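PDB 3BO5: histone-lysine N-methyltransferase SETMAR from Homo sapiens, which methylates a histone H3 lysine through its SET domain and, through a fused mariner transposase region, binds DNA and acts in double-strand break repair. Local coordinates for residues T55-T67 / P101-D113. The protein carries 2 engineered substitutions. Numbering follows the deposited sequence.
With ZN (zinc ion), chain B; ZN (zinc ion), chain D; ZN (zinc ion), chain C.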
loop_
_atom_site.group_PDB
_atom_site.type_symbol
_atom_site.label_atom_id
_atom_site.label_comp_id
_atom_site.label_asym_id
_atom_site.label_seq_id
_atom_site.Cartn_x
_atom_site.Cartn_y
_atom_site.Cartn_z
ATOM N N THR A 55 -1.356 -2.582 -15.424
ATOM C CA THR A 55 -1.166 -4.020 -15.634
ATOM C C THR A 55 -0.220 -4.333 -16.800
ATOM O O THR A 55 0.176 -5.493 -16.973
ATOM C CB THR A 55 -2.537 -4.727 -15.877
ATOM O OG1 THR A 55 -3.025 -4.370 -17.182
ATOM C CG2 THR A 55 -3.557 -4.304 -14.793
ATOM N N GLN A 56 0.105 -3.308 -17.569
ATOM C CA GLN A 56 0.942 -3.504 -18.776
ATOM C C GLN A 56 2.414 -3.531 -18.377
ATOM O O GLN A 56 2.893 -2.676 -17.633
ATOM C CB GLN A 56 0.744 -2.337 -19.724
ATOM C CG GLN A 56 1.658 -2.291 -20.955
ATOM N N ILE A 57 3.170 -4.440 -18.994
ATOM C CA ILE A 57 4.613 -4.480 -18.753
ATOM C C ILE A 57 5.315 -3.329 -19.481
ATOM O O ILE A 57 5.116 -3.206 -20.720
ATOM C CB ILE A 57 5.193 -5.776 -19.292
ATOM C CG1 ILE A 57 4.381 -6.961 -18.780
ATOM C CG2 ILE A 57 6.689 -5.808 -18.952
ATOM C CD1 ILE A 57 4.753 -8.321 -19.486
ATOM N N THR A 58 6.101 -2.532 -18.731
ATOM C CA THR A 58 6.930 -1.400 -19.193
ATOM C C THR A 58 8.417 -1.765 -19.156
ATOM O O THR A 58 9.208 -1.285 -19.994
ATOM C CB THR A 58 6.809 -0.138 -18.233
ATOM O OG1 THR A 58 5.446 0.127 -17.943
ATOM C CG2 THR A 58 7.497 1.097 -18.780
ATOM N N PHE A 59 8.798 -2.598 -18.164
ATOM C CA PHE A 59 10.234 -2.821 -17.895
ATOM C C PHE A 59 10.689 -4.152 -18.389
ATOM O O PHE A 59 10.047 -5.153 -18.110
ATOM C CB PHE A 59 10.491 -2.736 -16.388
ATOM C CG PHE A 59 10.170 -1.410 -15.847
ATOM C CD1 PHE A 59 10.812 -0.294 -16.362
ATOM C CD2 PHE A 59 9.174 -1.226 -14.886
ATOM C CE1 PHE A 59 10.493 1.021 -15.884
ATOM C CE2 PHE A 59 8.889 0.063 -14.387
ATOM C CZ PHE A 59 9.522 1.164 -14.872
ATOM N N PRO A 60 11.799 -4.158 -19.168
ATOM C CA PRO A 60 12.171 -5.433 -19.797
ATOM C C PRO A 60 12.849 -6.461 -18.904
ATOM O O PRO A 60 12.963 -7.628 -19.302
ATOM C CB PRO A 60 13.165 -5.040 -20.863
ATOM C CG PRO A 60 13.671 -3.717 -20.529
ATOM C CD PRO A 60 12.588 -3.021 -19.672
ATOM N N GLY A 61 13.206 -5.992 -17.729
ATOM C CA GLY A 61 13.786 -6.906 -16.717
ATOM C C GLY A 61 15.304 -7.026 -16.776
ATOM O O GLY A 61 16.000 -6.361 -17.586
ATOM N N CYS A 62 15.834 -7.903 -15.917
ATOM C CA CYS A 62 17.278 -8.109 -15.888
ATOM C C CYS A 62 17.638 -9.302 -16.741
ATOM O O CYS A 62 16.788 -10.082 -17.200
ATOM C CB CYS A 62 17.713 -8.345 -14.456
ATOM S SG CYS A 62 16.989 -9.823 -13.697
ATOM N N ILE A 63 18.978 -9.434 -16.919
ATOM C CA ILE A 63 19.430 -10.506 -17.793
ATOM C C ILE A 63 19.937 -11.724 -17.059
ATOM O O ILE A 63 20.439 -12.642 -17.692
ATOM C CB ILE A 63 20.548 -10.033 -18.757
ATOM C CG1 ILE A 63 21.813 -9.654 -18.001
ATOM C CG2 ILE A 63 20.030 -8.872 -19.642
ATOM C CD1 ILE A 63 23.037 -9.298 -18.921
ATOM N N CYS A 64 19.717 -11.780 -15.766
ATOM C CA CYS A 64 20.305 -12.839 -14.956
ATOM C C CYS A 64 19.555 -14.093 -15.249
ATOM O O CYS A 64 18.303 -14.088 -15.307
ATOM C CB CYS A 64 20.076 -12.509 -13.495
ATOM S SG CYS A 64 20.567 -10.827 -13.113
ATOM N N VAL A 65 20.284 -15.144 -15.584
ATOM C CA VAL A 65 19.607 -16.442 -15.686
ATOM C C VAL A 65 20.493 -17.536 -15.149
ATOM O O VAL A 65 19.989 -18.441 -14.443
ATOM C CB VAL A 65 19.162 -16.776 -17.100
ATOM C CG1 VAL A 65 20.376 -16.809 -18.077
ATOM C CG2 VAL A 65 18.280 -18.123 -17.062
ATOM N N LYS A 66 21.812 -17.364 -15.294
ATOM C CA LYS A 66 22.694 -18.466 -14.895
ATOM C C LYS A 66 22.977 -18.448 -13.414
ATOM O O LYS A 66 23.336 -19.455 -12.861
ATOM C CB LYS A 66 24.005 -18.358 -15.644
ATOM C CG LYS A 66 23.875 -18.665 -17.146
ATOM C CD LYS A 66 25.203 -18.826 -17.823
ATOM C CE LYS A 66 25.970 -17.562 -17.912
ATOM N NZ LYS A 66 26.792 -17.622 -19.173
ATOM N N THR A 67 22.907 -17.285 -12.785
ATOM C CA THR A 67 23.238 -17.193 -11.339
ATOM C C THR A 67 22.239 -16.242 -10.725
ATOM O O THR A 67 21.587 -15.504 -11.481
ATOM C CB THR A 67 24.687 -16.614 -11.085
ATOM O OG1 THR A 67 24.792 -15.330 -11.694
ATOM C CG2 THR A 67 25.742 -17.540 -11.707
ATOM N N PRO A 101 15.118 4.261 -5.807
ATOM C CA PRO A 101 13.888 3.607 -6.272
ATOM C C PRO A 101 14.003 2.087 -6.208
ATOM O O PRO A 101 15.092 1.510 -6.439
ATOM C CB PRO A 101 13.715 4.111 -7.706
ATOM C CG PRO A 101 15.117 4.479 -8.148
ATOM C CD PRO A 101 15.827 4.959 -6.894
ATOM N N VAL A 102 12.900 1.445 -5.854
ATOM C CA VAL A 102 12.857 0.011 -5.693
ATOM C C VAL A 102 12.207 -0.648 -6.902
ATOM O O VAL A 102 11.026 -0.333 -7.270
ATOM C CB VAL A 102 12.024 -0.439 -4.456
ATOM C CG1 VAL A 102 11.901 -1.952 -4.367
ATOM C CG2 VAL A 102 12.642 0.134 -3.127
ATOM N N PHE A 103 12.998 -1.546 -7.521
ATOM C CA PHE A 103 12.465 -2.378 -8.598
ATOM C C PHE A 103 12.566 -3.818 -8.188
ATOM O O PHE A 103 13.613 -4.241 -7.799
ATOM C CB PHE A 103 13.297 -2.158 -9.869
ATOM C CG PHE A 103 13.067 -0.827 -10.462
ATOM C CD1 PHE A 103 12.124 -0.675 -11.496
ATOM C CD2 PHE A 103 13.803 0.277 -10.007
ATOM C CE1 PHE A 103 11.887 0.594 -12.064
ATOM C CE2 PHE A 103 13.573 1.566 -10.585
ATOM C CZ PHE A 103 12.640 1.689 -11.590
ATOM N N GLU A 104 11.465 -4.538 -8.245
ATOM C CA GLU A 104 11.510 -6.031 -8.136
ATOM C C GLU A 104 11.788 -6.662 -9.496
ATOM O O GLU A 104 11.466 -6.092 -10.558
ATOM C CB GLU A 104 10.180 -6.587 -7.576
ATOM C CG GLU A 104 10.023 -6.169 -6.137
ATOM C CD GLU A 104 8.997 -7.016 -5.362
ATOM O OE1 GLU A 104 8.331 -7.933 -5.931
ATOM O OE2 GLU A 104 8.872 -6.642 -4.172
ATOM N N CYS A 105 12.311 -7.907 -9.460
ATOM C CA CYS A 105 12.343 -8.691 -10.695
ATOM C C CYS A 105 10.887 -8.949 -11.101
ATOM O O CYS A 105 9.991 -8.955 -10.270
ATOM C CB CYS A 105 13.161 -9.937 -10.482
ATOM S SG CYS A 105 14.850 -9.554 -10.351
ATOM N N ASN A 106 10.659 -8.994 -12.427
ATOM C CA ASN A 106 9.320 -8.994 -12.954
ATOM C C ASN A 106 9.042 -10.173 -13.860
ATOM O O ASN A 106 9.774 -11.129 -13.876
ATOM C CB ASN A 106 8.985 -7.648 -13.580
ATOM C CG ASN A 106 9.746 -7.384 -14.859
ATOM O OD1 ASN A 106 10.212 -8.300 -15.514
ATOM N ND2 ASN A 106 9.805 -6.100 -15.272
ATOM N N VAL A 107 7.925 -10.099 -14.588
ATOM C CA VAL A 107 7.528 -11.287 -15.360
ATOM C C VAL A 107 8.552 -11.580 -16.490
ATOM O O VAL A 107 8.609 -12.708 -17.014
ATOM C CB VAL A 107 6.102 -11.073 -15.903
ATOM C CG1 VAL A 107 6.063 -9.962 -16.938
ATOM C CG2 VAL A 107 5.491 -12.407 -16.411
ATOM N N LEU A 108 9.329 -10.569 -16.862
ATOM C CA LEU A 108 10.280 -10.755 -17.934
ATOM C C LEU A 108 11.676 -11.147 -17.498
ATOM O O LEU A 108 12.546 -11.526 -18.368
ATOM C CB LEU A 108 10.345 -9.513 -18.782
ATOM C CG LEU A 108 8.981 -9.205 -19.409
ATOM C CD1 LEU A 108 9.309 -7.996 -20.273
ATOM C CD2 LEU A 108 8.378 -10.373 -20.216
ATOM N N CYS A 109 11.978 -10.998 -16.206
ATOM C CA CYS A 109 13.269 -11.408 -15.673
ATOM C C CYS A 109 13.328 -12.946 -15.777
ATOM O O CYS A 109 12.377 -13.589 -15.399
ATOM C CB CYS A 109 13.388 -10.931 -14.194
ATOM S SG CYS A 109 13.444 -9.141 -14.072
ATOM N N ARG A 110 14.495 -13.488 -16.134
ATOM C CA ARG A 110 14.543 -14.927 -16.263
ATOM C C ARG A 110 15.037 -15.595 -15.019
ATOM O O ARG A 110 15.034 -16.832 -14.969
ATOM C CB ARG A 110 15.398 -15.318 -17.439
ATOM C CG ARG A 110 14.643 -15.029 -18.719
ATOM C CD ARG A 110 15.564 -14.549 -19.799
ATOM N NE ARG A 110 16.393 -15.658 -20.205
ATOM C CZ ARG A 110 17.335 -15.591 -21.134
ATOM N NH1 ARG A 110 18.048 -16.682 -21.415
ATOM N NH2 ARG A 110 17.560 -14.447 -21.760
ATOM N N CYS A 111 15.368 -14.800 -13.984
ATOM C CA CYS A 111 15.593 -15.424 -12.681
ATOM C C CYS A 111 14.373 -16.213 -12.217
ATOM O O CYS A 111 13.227 -15.954 -12.653
ATOM C CB CYS A 111 15.979 -14.374 -11.620
ATOM S SG CYS A 111 14.635 -13.113 -11.526
ATOM N N SER A 112 14.558 -17.169 -11.317
ATOM C CA SER A 112 13.438 -18.002 -10.915
ATOM C C SER A 112 12.479 -17.269 -10.038
ATOM O O SER A 112 12.779 -16.153 -9.520
ATOM C CB SER A 112 13.882 -19.249 -10.161
ATOM O OG SER A 112 14.177 -18.924 -8.833
ATOM N N ASP A 113 11.325 -17.885 -9.804
ATOM C CA ASP A 113 10.362 -17.199 -8.959
ATOM C C ASP A 113 10.837 -17.192 -7.490
ATOM O O ASP A 113 10.248 -16.516 -6.634
ATOM C CB ASP A 113 8.911 -17.683 -9.182
ATOM C CG ASP A 113 8.285 -17.164 -10.519
ATOM O OD1 ASP A 113 7.554 -17.962 -11.142
ATOM O OD2 ASP A 113 8.480 -15.978 -10.941
HETATM ZN ZN ZN B . 15.203 -8.742 -12.528
HETATM ZN ZN ZN D . 18.661 -10.012 -12.046
HETATM ZN ZN ZN C . 15.706 -11.735 -10.032
HETATM O O HOH W 1 16.786 -12.639 -17.199
HETATM O O HOH W 2 16.650 -18.561 -14.059
#
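Cys-62, Cys-105 and Cys-109 converge on one zinc ion, which joins 55-67 to 101-113 through three sulfurs. The Cys-62 SG–zinc distance is 2.4 Å, and the same sulfur also binds a second zinc held by Cys-64; Cys-105 likewise bridges, sharing a third zinc with Cys-111. Cys-109 SG binds one metal but accepts two backbone N-H groups: Cys-62 N at 3.3 Å, nearly straight (163°), and Asn-106 N from its own loop. Such N-H···S bonds would probably temper the thiolate charge. With Cys-69, Cys-74, Cys-76 and Cys-115 completing the sites, the result is the triangular three-zinc cluster of the pre-SET domain, here tying together loops nearly devoid of regular secondary structure.

Beside the cluster, Asn-106 carries CG between its backbone N and carbonyl carbon, folding the amide back over its own turn. Asn-106 OD1 thus accepts from Leu-108 N at 2.8 Å, an Asx turn inside the type I turn 106-109, while Asn-106 ND2 reaches Phe-59 O at 3.0 Å, approaching 51° out of the carbonyl plane. Further along, the CE1 edge of Phe-103 meets one face of Phe-59 in a T-shaped pair, planes at 88° and centroids 5.3 Å apart; Thr-58 CB lies over the opposite face.

Ile-57 CD1 and Val-107 CG1, 3.3 Å apart, form a locally tight pair at an exposed rim. The other end is looser: Cys-64 O and Cys-111 N lie close but at a poor angle for hydrogen bonding, one water donates to Cys-62 O and Cys-64 O and accepts from Arg-110 N, and Val-65 CG1 lies over a guanidinium face, 4.1 Å from Arg-110 NH1.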